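PDB 5K04: N-terminal acetyltransferase B complex subunit MDM20 from Candida albicans, which probably serves as the non-catalytic, helical-repeat auxiliary subunit of the NatB complex, which acetylates protein N-termini and also contains the subunit NAT3. Local coordinates for residues 172-177 with 190-195; 263-269 with 286-292; 306-312 with 336-342; 711-716 with 735-740. All coordinates share one frame; numbering follows the deposited sequence.

Interaction 1 (172-177 with 190-195)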
# COMPACT_ATOMS: atom_id res chain seq x y z
N GLY A 172 25.82 19.37 2.94
CA GLY A 172 25.24 18.58 4.01
C GLY A 172 26.29 18.05 4.97
O GLY A 172 26.10 18.07 6.19
N LYS A 173 27.41 17.58 4.42
CA LYS A 173 28.51 17.08 5.23
C LYS A 173 29.03 18.16 6.16
O LYS A 173 29.25 17.92 7.36
CB LYS A 173 29.64 16.57 4.32
CG LYS A 173 30.76 15.88 5.05
CD LYS A 173 32.06 15.89 4.27
CE LYS A 173 32.21 14.68 3.38
NZ LYS A 173 33.59 14.61 2.82
N LYS A 174 29.22 19.36 5.64
CA LYS A 174 29.80 20.45 6.41
C LYS A 174 28.84 20.95 7.49
O LYS A 174 29.27 21.33 8.58
CB LYS A 174 30.21 21.57 5.45
CG LYS A 174 30.51 22.91 6.07
CD LYS A 174 30.72 23.95 4.97
CE LYS A 174 29.57 23.94 3.96
NZ LYS A 174 29.84 24.79 2.75
N LEU A 175 27.54 20.97 7.20
CA LEU A 175 26.55 21.30 8.22
C LEU A 175 26.59 20.32 9.38
O LEU A 175 26.49 20.71 10.54
CB LEU A 175 25.15 21.30 7.61
CG LEU A 175 24.80 22.48 6.72
CD1 LEU A 175 23.60 22.14 5.89
CD2 LEU A 175 24.54 23.71 7.59
N MET A 176 26.71 19.02 9.06
CA MET A 176 26.75 17.99 10.10
C MET A 176 28.05 18.05 10.88
O MET A 176 28.05 17.94 12.11
CB MET A 176 26.53 16.60 9.48
CG MET A 176 25.05 16.35 8.98
SD MET A 176 23.81 16.80 10.14
CE MET A 176 24.41 15.77 11.43
N GLU A 177 29.18 18.26 10.19
CA GLU A 177 30.45 18.41 10.89
C GLU A 177 30.38 19.56 11.89
O GLU A 177 30.96 19.46 12.98
CB GLU A 177 31.59 18.58 9.87
CG GLU A 177 31.89 17.25 9.10
CD GLU A 177 32.80 17.37 7.85
OE1 GLU A 177 33.14 18.50 7.42
OE2 GLU A 177 33.18 16.29 7.31
N VAL A 190 22.45 10.92 9.84
CA VAL A 190 22.37 11.98 8.84
C VAL A 190 23.74 12.23 8.23
O VAL A 190 23.88 12.35 7.01
CB VAL A 190 21.81 13.28 9.45
CG1 VAL A 190 21.85 14.41 8.41
CG2 VAL A 190 20.39 13.07 9.91
N TYR A 191 24.76 12.31 9.09
CA TYR A 191 26.13 12.53 8.64
C TYR A 191 26.54 11.46 7.62
O TYR A 191 27.10 11.79 6.57
CB TYR A 191 27.06 12.53 9.87
CG TYR A 191 28.47 12.98 9.60
CD1 TYR A 191 28.74 14.02 8.73
CD2 TYR A 191 29.55 12.36 10.22
CE1 TYR A 191 30.03 14.42 8.46
CE2 TYR A 191 30.86 12.77 9.96
CZ TYR A 191 31.09 13.79 9.09
OH TYR A 191 32.40 14.20 8.84
N THR A 192 26.23 10.18 7.90
CA THR A 192 26.63 9.10 6.99
C THR A 192 26.00 9.23 5.61
O THR A 192 26.52 8.65 4.66
CB THR A 192 26.24 7.73 7.55
OG1 THR A 192 24.82 7.64 7.62
CG2 THR A 192 26.86 7.51 8.93
N LEU A 193 24.90 9.99 5.49
CA LEU A 193 24.29 10.15 4.17
C LEU A 193 25.20 10.89 3.19
O LEU A 193 24.95 10.83 1.99
CB LEU A 193 22.96 10.90 4.29
CG LEU A 193 21.92 10.25 5.22
CD1 LEU A 193 20.77 11.22 5.45
CD2 LEU A 193 21.42 8.91 4.64
N PHE A 194 26.24 11.56 3.67
CA PHE A 194 27.12 12.33 2.79
C PHE A 194 28.53 11.77 2.72
O PHE A 194 29.43 12.42 2.17
CB PHE A 194 27.15 13.79 3.23
CG PHE A 194 25.79 14.37 3.45
CD1 PHE A 194 24.97 14.67 2.36
CD2 PHE A 194 25.29 14.56 4.73
CE1 PHE A 194 23.69 15.17 2.55
CE2 PHE A 194 24.01 15.05 4.92
CZ PHE A 194 23.21 15.37 3.83
N LEU A 195 28.75 10.57 3.27
CA LEU A 195 30.08 10.01 3.44
C LEU A 195 30.31 8.82 2.51
O LEU A 195 29.39 8.07 2.18
CB LEU A 195 30.29 9.54 4.87
CG LEU A 195 30.24 10.61 5.94
CD1 LEU A 195 30.53 9.96 7.28
CD2 LEU A 195 31.23 11.75 5.63
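Tyr-191, Met-176 and Phe-194 carry most of this junction between the end of helix 162-177 and residues 190-195. Tyr-191 lays its ring along the end of helix 162-177 with CG anti to the backbone N (chi1 -170°), far enough for the hydroxyl to meet Glu-177. There OH of Tyr-191 donates to OE2 of Glu-177 over 2.7 Å, on the anti lone pair of that oxygen, and the carboxylate plane stands 67° from the ring. Along the way the ring atom CD1 of Tyr-191 touches CB of Met-176 at 3.5 Å. Met-176, bent at chi2 and chi3, turns its sulfur onto Val-190, with SD 3.5 Å from CG1, and the two side chains meet at about a right angle. The ring of Phe-194 is laid flat against the helix backbone: CA of Gly-172 sits 3.8 Å from the ring centroid and nearly on its normal, a CH-pi contact that the lack of a side chain at Gly-172 allows. Lys-173 runs past both aromatic residues, CB near CB of Phe-194 and CG near CE1 of Tyr-191, before NZ reaches a salt bridge with Glu-199. Helix 143-157 packs behind Met-176 and helix 197-204 behind Tyr-191, so several helices meet here, as in a helical-repeat fold. The chemistry is thus a mainly apolar interface with one phenol-carboxylate bond at its margin, which would fix how far the tyrosine reaches.

Interaction 2 (263-269 with 286-292)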
# COMPACT_ATOMS: atom_id res chain seq x y z
N LYS A 263 41.18 -17.85 7.33
CA LYS A 263 40.73 -18.91 8.22
C LYS A 263 40.41 -20.17 7.43
O LYS A 263 39.89 -20.10 6.31
CB LYS A 263 39.50 -18.46 9.02
CG LYS A 263 39.74 -17.23 9.87
CD LYS A 263 40.47 -17.56 11.15
CE LYS A 263 40.56 -16.34 12.06
NZ LYS A 263 40.96 -16.70 13.44
N SER A 264 40.71 -21.32 8.02
CA SER A 264 40.38 -22.59 7.38
C SER A 264 38.88 -22.89 7.52
O SER A 264 38.18 -22.33 8.37
CB SER A 264 41.19 -23.73 7.98
OG SER A 264 40.87 -23.91 9.34
N PHE A 265 38.40 -23.78 6.65
CA PHE A 265 37.04 -24.28 6.78
C PHE A 265 36.81 -24.86 8.17
O PHE A 265 35.82 -24.52 8.84
CB PHE A 265 36.76 -25.33 5.69
CG PHE A 265 35.47 -26.07 5.88
CD1 PHE A 265 34.28 -25.57 5.37
CD2 PHE A 265 35.43 -27.28 6.57
CE1 PHE A 265 33.08 -26.25 5.53
CE2 PHE A 265 34.24 -27.96 6.75
CZ PHE A 265 33.06 -27.45 6.23
N GLU A 266 37.73 -25.71 8.62
CA GLU A 266 37.60 -26.35 9.93
C GLU A 266 37.55 -25.32 11.05
O GLU A 266 36.81 -25.49 12.02
CB GLU A 266 38.77 -27.33 10.15
CG GLU A 266 38.77 -28.56 9.23
CD GLU A 266 39.19 -28.25 7.80
OE1 GLU A 266 39.77 -27.17 7.56
OE2 GLU A 266 38.94 -29.09 6.90
N GLU A 267 38.38 -24.27 10.96
CA GLU A 267 38.37 -23.23 11.98
C GLU A 267 36.99 -22.61 12.13
O GLU A 267 36.53 -22.36 13.25
CB GLU A 267 39.40 -22.15 11.64
CG GLU A 267 40.46 -21.93 12.69
CD GLU A 267 41.53 -20.96 12.23
OE1 GLU A 267 41.72 -19.93 12.91
OE2 GLU A 267 42.16 -21.21 11.18
N LEU A 268 36.30 -22.37 11.01
CA LEU A 268 34.97 -21.78 11.07
C LEU A 268 33.94 -22.80 11.56
O LEU A 268 33.19 -22.53 12.51
CB LEU A 268 34.58 -21.24 9.69
CG LEU A 268 35.43 -20.04 9.22
CD1 LEU A 268 34.94 -19.47 7.90
CD2 LEU A 268 35.44 -18.95 10.28
N ASP A 269 33.94 -23.99 10.96
CA ASP A 269 32.94 -25.02 11.27
C ASP A 269 32.99 -25.47 12.73
O ASP A 269 31.95 -25.81 13.30
CB ASP A 269 33.14 -26.20 10.32
CG ASP A 269 32.09 -27.30 10.49
OD1 ASP A 269 30.89 -27.04 10.26
OD2 ASP A 269 32.47 -28.44 10.82
N LEU A 286 28.61 -22.27 3.89
CA LEU A 286 30.04 -22.41 4.14
C LEU A 286 30.66 -23.42 3.19
O LEU A 286 31.81 -23.24 2.76
CB LEU A 286 30.29 -22.80 5.60
CG LEU A 286 31.76 -22.94 6.04
CD1 LEU A 286 32.46 -21.59 6.03
CD2 LEU A 286 31.87 -23.62 7.41
N ASP A 287 29.91 -24.48 2.83
CA ASP A 287 30.37 -25.40 1.79
C ASP A 287 30.56 -24.68 0.46
O ASP A 287 31.58 -24.85 -0.21
CB ASP A 287 29.37 -26.54 1.63
CG ASP A 287 29.32 -27.45 2.83
OD1 ASP A 287 30.15 -27.25 3.75
OD2 ASP A 287 28.45 -28.34 2.86
N ILE A 288 29.58 -23.87 0.06
CA ILE A 288 29.68 -23.10 -1.17
C ILE A 288 30.91 -22.20 -1.14
O ILE A 288 31.68 -22.13 -2.10
CB ILE A 288 28.39 -22.30 -1.39
CG1 ILE A 288 27.23 -23.25 -1.72
CG2 ILE A 288 28.56 -21.24 -2.47
CD1 ILE A 288 25.86 -22.59 -1.69
N LEU A 289 31.11 -21.50 -0.01
CA LEU A 289 32.19 -20.54 0.12
C LEU A 289 33.57 -21.19 -0.01
O LEU A 289 34.52 -20.53 -0.44
CB LEU A 289 32.07 -19.83 1.47
CG LEU A 289 33.06 -18.70 1.75
CD1 LEU A 289 32.88 -17.61 0.72
CD2 LEU A 289 32.85 -18.16 3.16
N TYR A 290 33.69 -22.46 0.36
CA TYR A 290 34.96 -23.18 0.30
C TYR A 290 34.96 -24.22 -0.81
O TYR A 290 35.75 -25.16 -0.76
CB TYR A 290 35.27 -23.82 1.66
CG TYR A 290 35.86 -22.83 2.66
CD1 TYR A 290 35.04 -21.94 3.36
CD2 TYR A 290 37.24 -22.78 2.90
CE1 TYR A 290 35.57 -21.02 4.26
CE2 TYR A 290 37.77 -21.87 3.81
CZ TYR A 290 36.94 -20.99 4.49
OH TYR A 290 37.47 -20.09 5.38
N SER A 291 34.08 -24.05 -1.80
CA SER A 291 34.05 -24.91 -2.99
C SER A 291 33.99 -26.40 -2.62
O SER A 291 34.65 -27.24 -3.23
CB SER A 291 35.24 -24.60 -3.90
OG SER A 291 35.23 -23.21 -4.23
N ARG A 292 33.17 -26.72 -1.62
CA ARG A 292 32.94 -28.08 -1.15
C ARG A 292 31.56 -28.57 -1.58
O ARG A 292 30.74 -27.83 -2.13
CB ARG A 292 33.08 -28.15 0.37
CG ARG A 292 34.44 -27.78 0.91
CD ARG A 292 34.36 -27.57 2.41
NE ARG A 292 34.09 -28.81 3.15
CZ ARG A 292 35.02 -29.48 3.82
NH1 ARG A 292 36.28 -29.04 3.85
NH2 ARG A 292 34.70 -30.60 4.46
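With CG anti to the backbone N (chi1 170°), Phe-265 lays its ring alongside residues 286-292, while a bend at chi3 of Arg-292 folds the guanidinium back over that ring. The two planes are only 4° apart, with centres separated by 3.6 Å, a true stack and a cation-pi pair; CD of Arg-292 adds a CH-pi contact on the same face. The opposite face has CB of Asp-269 toward its rim. The edge of Phe-265 is directed at the face of Tyr-290 in a T-shaped pair with planes at 72°, and CB of Phe-265 also lies over the tyrosine face. OH of Tyr-290 donates to the backbone O of Lys-263 at 2.6 Å, from above the carbonyl plane. Leu-286 places CD2 3.5 Å from CE1 of Phe-265 and CD1 against CD1 of Leu-268, with Trp-254 and Ile-255 of helix 248-260 beyond. OG of Ser-264 accepts from N of Glu-267, and a weak return bond from N of Ser-264 to the Glu-267 carboxylate makes a capping box; a Schellman motif with Ser-291 as C-prime residue ends helix 277-289 and places Arg-292 beside the phenylalanine. Within these segments the guanidinium rests on the aromatic face, where cation-pi attraction probably matters; Glu-266 OE2, 4.0 Å from Arg-292 NH1, is too far for a salt bridge and would add only a longer-range attraction.

Interaction 3 (306-312 with 336-342)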
# COMPACT_ATOMS: atom_id res chain seq x y z
N ASN A 306 12.46 -30.81 8.27
CA ASN A 306 11.41 -31.25 7.34
C ASN A 306 10.01 -31.19 7.96
O ASN A 306 9.03 -31.10 7.21
CB ASN A 306 11.68 -32.67 6.84
CG ASN A 306 11.52 -33.72 7.93
OD1 ASN A 306 10.42 -34.18 8.21
ND2 ASN A 306 12.63 -34.10 8.54
N THR A 307 9.89 -31.24 9.29
CA THR A 307 8.61 -31.06 9.96
C THR A 307 8.21 -29.59 10.07
O THR A 307 7.18 -29.29 10.68
CB THR A 307 8.63 -31.67 11.37
OG1 THR A 307 9.48 -30.89 12.21
CG2 THR A 307 9.14 -33.11 11.33
N LYS A 308 8.99 -28.69 9.47
CA LYS A 308 8.72 -27.25 9.52
C LYS A 308 8.36 -26.74 8.14
O LYS A 308 8.99 -27.09 7.14
CB LYS A 308 9.94 -26.48 10.06
CG LYS A 308 10.50 -27.07 11.36
CD LYS A 308 9.50 -27.01 12.52
CE LYS A 308 10.18 -27.40 13.83
NZ LYS A 308 9.33 -27.21 15.05
N LEU A 309 7.34 -25.88 8.09
CA LEU A 309 6.87 -25.38 6.81
C LEU A 309 7.93 -24.55 6.09
O LEU A 309 7.82 -24.33 4.88
CB LEU A 309 5.58 -24.60 7.06
CG LEU A 309 4.59 -24.46 5.91
CD1 LEU A 309 4.08 -25.83 5.43
CD2 LEU A 309 3.43 -23.59 6.35
N CYS A 310 8.98 -24.11 6.81
CA CYS A 310 10.05 -23.33 6.20
C CYS A 310 10.96 -24.15 5.30
O CYS A 310 11.60 -23.55 4.42
CB CYS A 310 10.89 -22.64 7.29
SG CYS A 310 11.86 -23.67 8.38
N CYS A 311 11.02 -25.48 5.47
CA CYS A 311 12.10 -26.28 4.89
C CYS A 311 12.29 -26.00 3.39
O CYS A 311 13.39 -25.69 2.94
CB CYS A 311 11.85 -27.78 5.13
SG CYS A 311 13.23 -28.83 4.75
N TYR A 312 11.20 -26.10 2.63
CA TYR A 312 11.29 -25.98 1.17
C TYR A 312 11.84 -24.62 0.76
O TYR A 312 12.72 -24.53 -0.10
CB TYR A 312 9.92 -26.19 0.53
CG TYR A 312 9.94 -25.88 -0.94
CD1 TYR A 312 10.47 -26.78 -1.86
CD2 TYR A 312 9.43 -24.69 -1.42
CE1 TYR A 312 10.48 -26.50 -3.22
CE2 TYR A 312 9.45 -24.40 -2.78
CZ TYR A 312 9.98 -25.31 -3.67
OH TYR A 312 9.98 -25.00 -5.02
N ASN A 336 4.13 -37.43 9.00
CA ASN A 336 4.09 -36.02 9.37
C ASN A 336 3.65 -35.19 8.16
O ASN A 336 4.36 -35.13 7.15
CB ASN A 336 5.44 -35.54 9.90
CG ASN A 336 5.42 -34.06 10.24
OD1 ASN A 336 5.71 -33.23 9.40
ND2 ASN A 336 5.06 -33.74 11.46
N LEU A 337 2.50 -34.54 8.31
CA LEU A 337 1.87 -33.81 7.22
C LEU A 337 2.83 -32.81 6.57
O LEU A 337 2.96 -32.77 5.34
CB LEU A 337 0.62 -33.11 7.75
CG LEU A 337 0.07 -31.92 6.97
CD1 LEU A 337 -0.24 -32.30 5.53
CD2 LEU A 337 -1.18 -31.44 7.66
N ILE A 338 3.53 -32.02 7.38
CA ILE A 338 4.42 -30.99 6.84
C ILE A 338 5.64 -31.60 6.14
O ILE A 338 6.11 -31.08 5.12
CB ILE A 338 4.80 -30.00 7.96
CG1 ILE A 338 3.57 -29.12 8.28
CG2 ILE A 338 6.01 -29.14 7.55
CD1 ILE A 338 3.68 -28.29 9.53
N THR A 339 6.15 -32.73 6.64
CA THR A 339 7.15 -33.48 5.88
C THR A 339 6.64 -33.79 4.48
O THR A 339 7.36 -33.60 3.50
CB THR A 339 7.50 -34.78 6.62
OG1 THR A 339 7.97 -34.48 7.94
CG2 THR A 339 8.58 -35.59 5.87
N VAL A 340 5.38 -34.22 4.37
CA VAL A 340 4.82 -34.53 3.05
C VAL A 340 4.67 -33.27 2.21
O VAL A 340 4.94 -33.28 1.01
CB VAL A 340 3.49 -35.28 3.22
CG1 VAL A 340 2.84 -35.56 1.86
CG2 VAL A 340 3.72 -36.58 3.98
N VAL A 341 4.25 -32.17 2.83
CA VAL A 341 4.08 -30.92 2.11
C VAL A 341 5.41 -30.49 1.48
O VAL A 341 5.47 -30.14 0.30
CB VAL A 341 3.51 -29.84 3.05
CG1 VAL A 341 3.73 -28.44 2.49
CG2 VAL A 341 2.04 -30.08 3.29
N ASN A 342 6.48 -30.53 2.27
CA ASN A 342 7.79 -30.15 1.75
C ASN A 342 8.23 -31.08 0.63
O ASN A 342 8.66 -30.63 -0.43
CB ASN A 342 8.81 -30.12 2.89
CG ASN A 342 8.69 -28.84 3.76
OD1 ASN A 342 8.63 -27.74 3.24
ND2 ASN A 342 8.65 -29.02 5.08
O HOH W 1 5.02 -30.92 11.84
O HOH W 2 6.27 -25.94 3.01
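Asn-342 points its amide at the turn of residues 306-312 and uses both ends of it. Its ND2 donates to two backbone carbonyls, O of Lys-308 at 2.8 Å and O of Asn-306 at 3.0 Å; both acceptors lie close to the amide plane, although the nitrogen stands above the plane of each carbonyl. At the other end OD1 accepts from N of Tyr-312 at 3.1 Å, and a water links OD1 to O of Leu-309. N of Cys-311, which closes the type I turn Lys-308 to Cys-311, reaches the Lys-308 carbonyl from the face opposite to ND2. Asn-306 and Thr-339 meet obliquely, and OG1 of Thr-339 donates to OD1 of Asn-306; the modelled 2.5 Å is improbably short, so its exact length is doubtful. Thr-307 crosses Asn-336 at about a right angle, and a second water joins O of Thr-307 to ND2 of Asn-336, whose OD1 caps helix 337-346 by accepting from N of Thr-339. Ile-338 sets CG2 3.3 Å from O of Thr-307, and Leu-309 rests CD1 on CG1 of Val-341. Across the turn, NZ of Lys-308 hydrogen-bonds O of Arg-86 of the NAT3 chain, and the lysine side chain lies about 6 Å from bound coenzyme A. With one amide satisfying two carbonyls and a backbone N-H, the bonds would hold the shape of a turn that packs on NAT3 and brings Lys-308 near the coenzyme A.

Interaction 4 (711-716 with 735-740)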
# COMPACT_ATOMS: atom_id res chain seq x y z
N GLN A 711 -27.32 -18.01 -19.49
CA GLN A 711 -26.30 -18.33 -18.50
C GLN A 711 -26.76 -19.47 -17.58
O GLN A 711 -25.98 -20.38 -17.26
CB GLN A 711 -25.94 -17.09 -17.69
CG GLN A 711 -24.90 -16.19 -18.35
CD GLN A 711 -24.64 -14.92 -17.54
OE1 GLN A 711 -23.69 -14.84 -16.75
NE2 GLN A 711 -25.51 -13.94 -17.72
N HIS A 712 -28.03 -19.43 -17.15
CA HIS A 712 -28.57 -20.51 -16.33
C HIS A 712 -28.58 -21.85 -17.07
O HIS A 712 -28.36 -22.90 -16.46
CB HIS A 712 -29.99 -20.15 -15.86
CG HIS A 712 -30.02 -19.09 -14.81
ND1 HIS A 712 -31.18 -18.71 -14.17
CD2 HIS A 712 -29.03 -18.33 -14.29
CE1 HIS A 712 -30.90 -17.77 -13.28
NE2 HIS A 712 -29.60 -17.52 -13.34
N GLU A 713 -28.85 -21.82 -18.38
CA GLU A 713 -28.87 -23.05 -19.18
C GLU A 713 -27.47 -23.64 -19.32
O GLU A 713 -27.31 -24.87 -19.26
CB GLU A 713 -29.47 -22.77 -20.56
CG GLU A 713 -30.94 -22.40 -20.54
CD GLU A 713 -31.51 -22.06 -21.92
OE1 GLU A 713 -30.72 -21.86 -22.87
OE2 GLU A 713 -32.75 -21.99 -22.04
N ILE A 714 -26.47 -22.79 -19.52
CA ILE A 714 -25.09 -23.27 -19.65
C ILE A 714 -24.64 -23.92 -18.35
O ILE A 714 -24.00 -24.98 -18.35
CB ILE A 714 -24.16 -22.10 -20.05
CG1 ILE A 714 -24.56 -21.51 -21.41
CG2 ILE A 714 -22.70 -22.53 -20.05
CD1 ILE A 714 -24.02 -20.09 -21.63
N ILE A 715 -25.00 -23.31 -17.23
CA ILE A 715 -24.64 -23.81 -15.91
C ILE A 715 -25.29 -25.17 -15.65
O ILE A 715 -24.64 -26.10 -15.17
CB ILE A 715 -25.02 -22.77 -14.85
CG1 ILE A 715 -24.03 -21.60 -14.90
CG2 ILE A 715 -25.13 -23.39 -13.47
CD1 ILE A 715 -24.42 -20.41 -14.02
N ASP A 716 -26.58 -25.30 -15.99
CA ASP A 716 -27.29 -26.55 -15.76
C ASP A 716 -26.79 -27.66 -16.68
O ASP A 716 -26.90 -28.85 -16.34
CB ASP A 716 -28.80 -26.36 -15.95
CG ASP A 716 -29.44 -25.51 -14.85
OD1 ASP A 716 -28.83 -25.32 -13.77
OD2 ASP A 716 -30.57 -25.05 -15.08
N ILE A 735 -24.86 -19.22 -7.46
CA ILE A 735 -24.25 -18.54 -8.60
C ILE A 735 -25.32 -18.11 -9.61
O ILE A 735 -25.25 -17.01 -10.16
CB ILE A 735 -23.18 -19.45 -9.22
CG1 ILE A 735 -21.97 -19.48 -8.29
CG2 ILE A 735 -22.83 -19.01 -10.64
CD1 ILE A 735 -20.74 -20.16 -8.86
N LYS A 736 -26.33 -18.97 -9.84
CA LYS A 736 -27.41 -18.60 -10.74
C LYS A 736 -28.22 -17.43 -10.19
O LYS A 736 -28.59 -16.52 -10.94
CB LYS A 736 -28.33 -19.80 -11.03
CG LYS A 736 -27.64 -20.91 -11.83
CD LYS A 736 -28.61 -21.81 -12.54
CE LYS A 736 -29.52 -22.57 -11.60
NZ LYS A 736 -30.52 -23.37 -12.40
N SER A 737 -28.51 -17.45 -8.88
CA SER A 737 -29.26 -16.34 -8.29
C SER A 737 -28.46 -15.04 -8.34
O SER A 737 -29.02 -13.96 -8.57
CB SER A 737 -29.64 -16.67 -6.84
OG SER A 737 -30.58 -17.73 -6.79
N SER A 738 -27.14 -15.13 -8.12
CA SER A 738 -26.30 -13.94 -8.12
C SER A 738 -26.20 -13.35 -9.52
O SER A 738 -26.23 -12.12 -9.69
CB SER A 738 -24.90 -14.27 -7.59
OG SER A 738 -24.02 -13.17 -7.76
N ILE A 739 -26.03 -14.20 -10.53
CA ILE A 739 -26.01 -13.72 -11.91
C ILE A 739 -27.31 -13.01 -12.22
O ILE A 739 -27.32 -11.91 -12.78
CB ILE A 739 -25.76 -14.89 -12.88
CG1 ILE A 739 -24.30 -15.33 -12.81
CG2 ILE A 739 -26.15 -14.51 -14.30
CD1 ILE A 739 -24.07 -16.69 -13.44
N GLU A 740 -28.43 -13.61 -11.82
CA GLU A 740 -29.75 -13.03 -12.08
C GLU A 740 -29.89 -11.66 -11.43
O GLU A 740 -30.13 -10.66 -12.10
CB GLU A 740 -30.84 -13.98 -11.59
CG GLU A 740 -32.27 -13.42 -11.73
CD GLU A 740 -33.35 -14.50 -11.73
OE1 GLU A 740 -33.02 -15.70 -11.60
OE2 GLU A 740 -34.53 -14.15 -11.86
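Two polar links join His-712 and Asp-716 to Lys-736. The ring nitrogen NE2 of His-712 donates to the backbone O of Lys-736 at 2.8 Å, a bent bond (141° at the hydrogen) with the acceptor tilted out of the ring plane. That carbonyl also accepts the helical bond from N of Glu-740, which comes to it from the opposite face. One turn further along, NZ of Lys-736 forms a salt bridge to OD1 of Asp-716 at 2.9 Å, on the syn lone pair, while OD2 makes a weak second bond. A bend at chi3 (-63°) carries the lysine chain to this carboxylate. Helices 707-717 and 729-747 pack as an antiparallel pair near the C-terminus; over residues 711-716 and 735-740 the axes approach to 10.3 Å and run at 165°. Ring contacts come next: CB of Lys-736 lies over one face of the imidazole, 3.8 Å from its centroid, and OE1 of Glu-740 stands at its edge, 3.4 Å from CE1. On the apolar side, Ile-715 and Ile-739 meet tip to tip through their CD1 atoms, 3.8 Å apart, and CG2 of Ile-739 presses on the amide of Gln-711, which is bonded beyond to Asn-423.

The four contacts follow one another along the chain, each closing before the next opens, and none touches another. Each joins elements close in sequence in an all-helical chain: 162-177 with 185-192, 265-269 with 277-289, the turn leading into 311-315 with 337-346, skipping helix 322-326, and 707-717 with 729-747. Interactions 2 and 3 lie on the same side of the chain's centre, in the region shared by the non-catalytic subunits of NatB, their centres about 28 Å apart. Interactions 1 and 4 lie on opposite sides of that centre, about 67 Å apart between contact centres. Such local contacts suit a helical scaffold built step by step along the chain; interaction 3 alone of the four reaches the NAT3 chain.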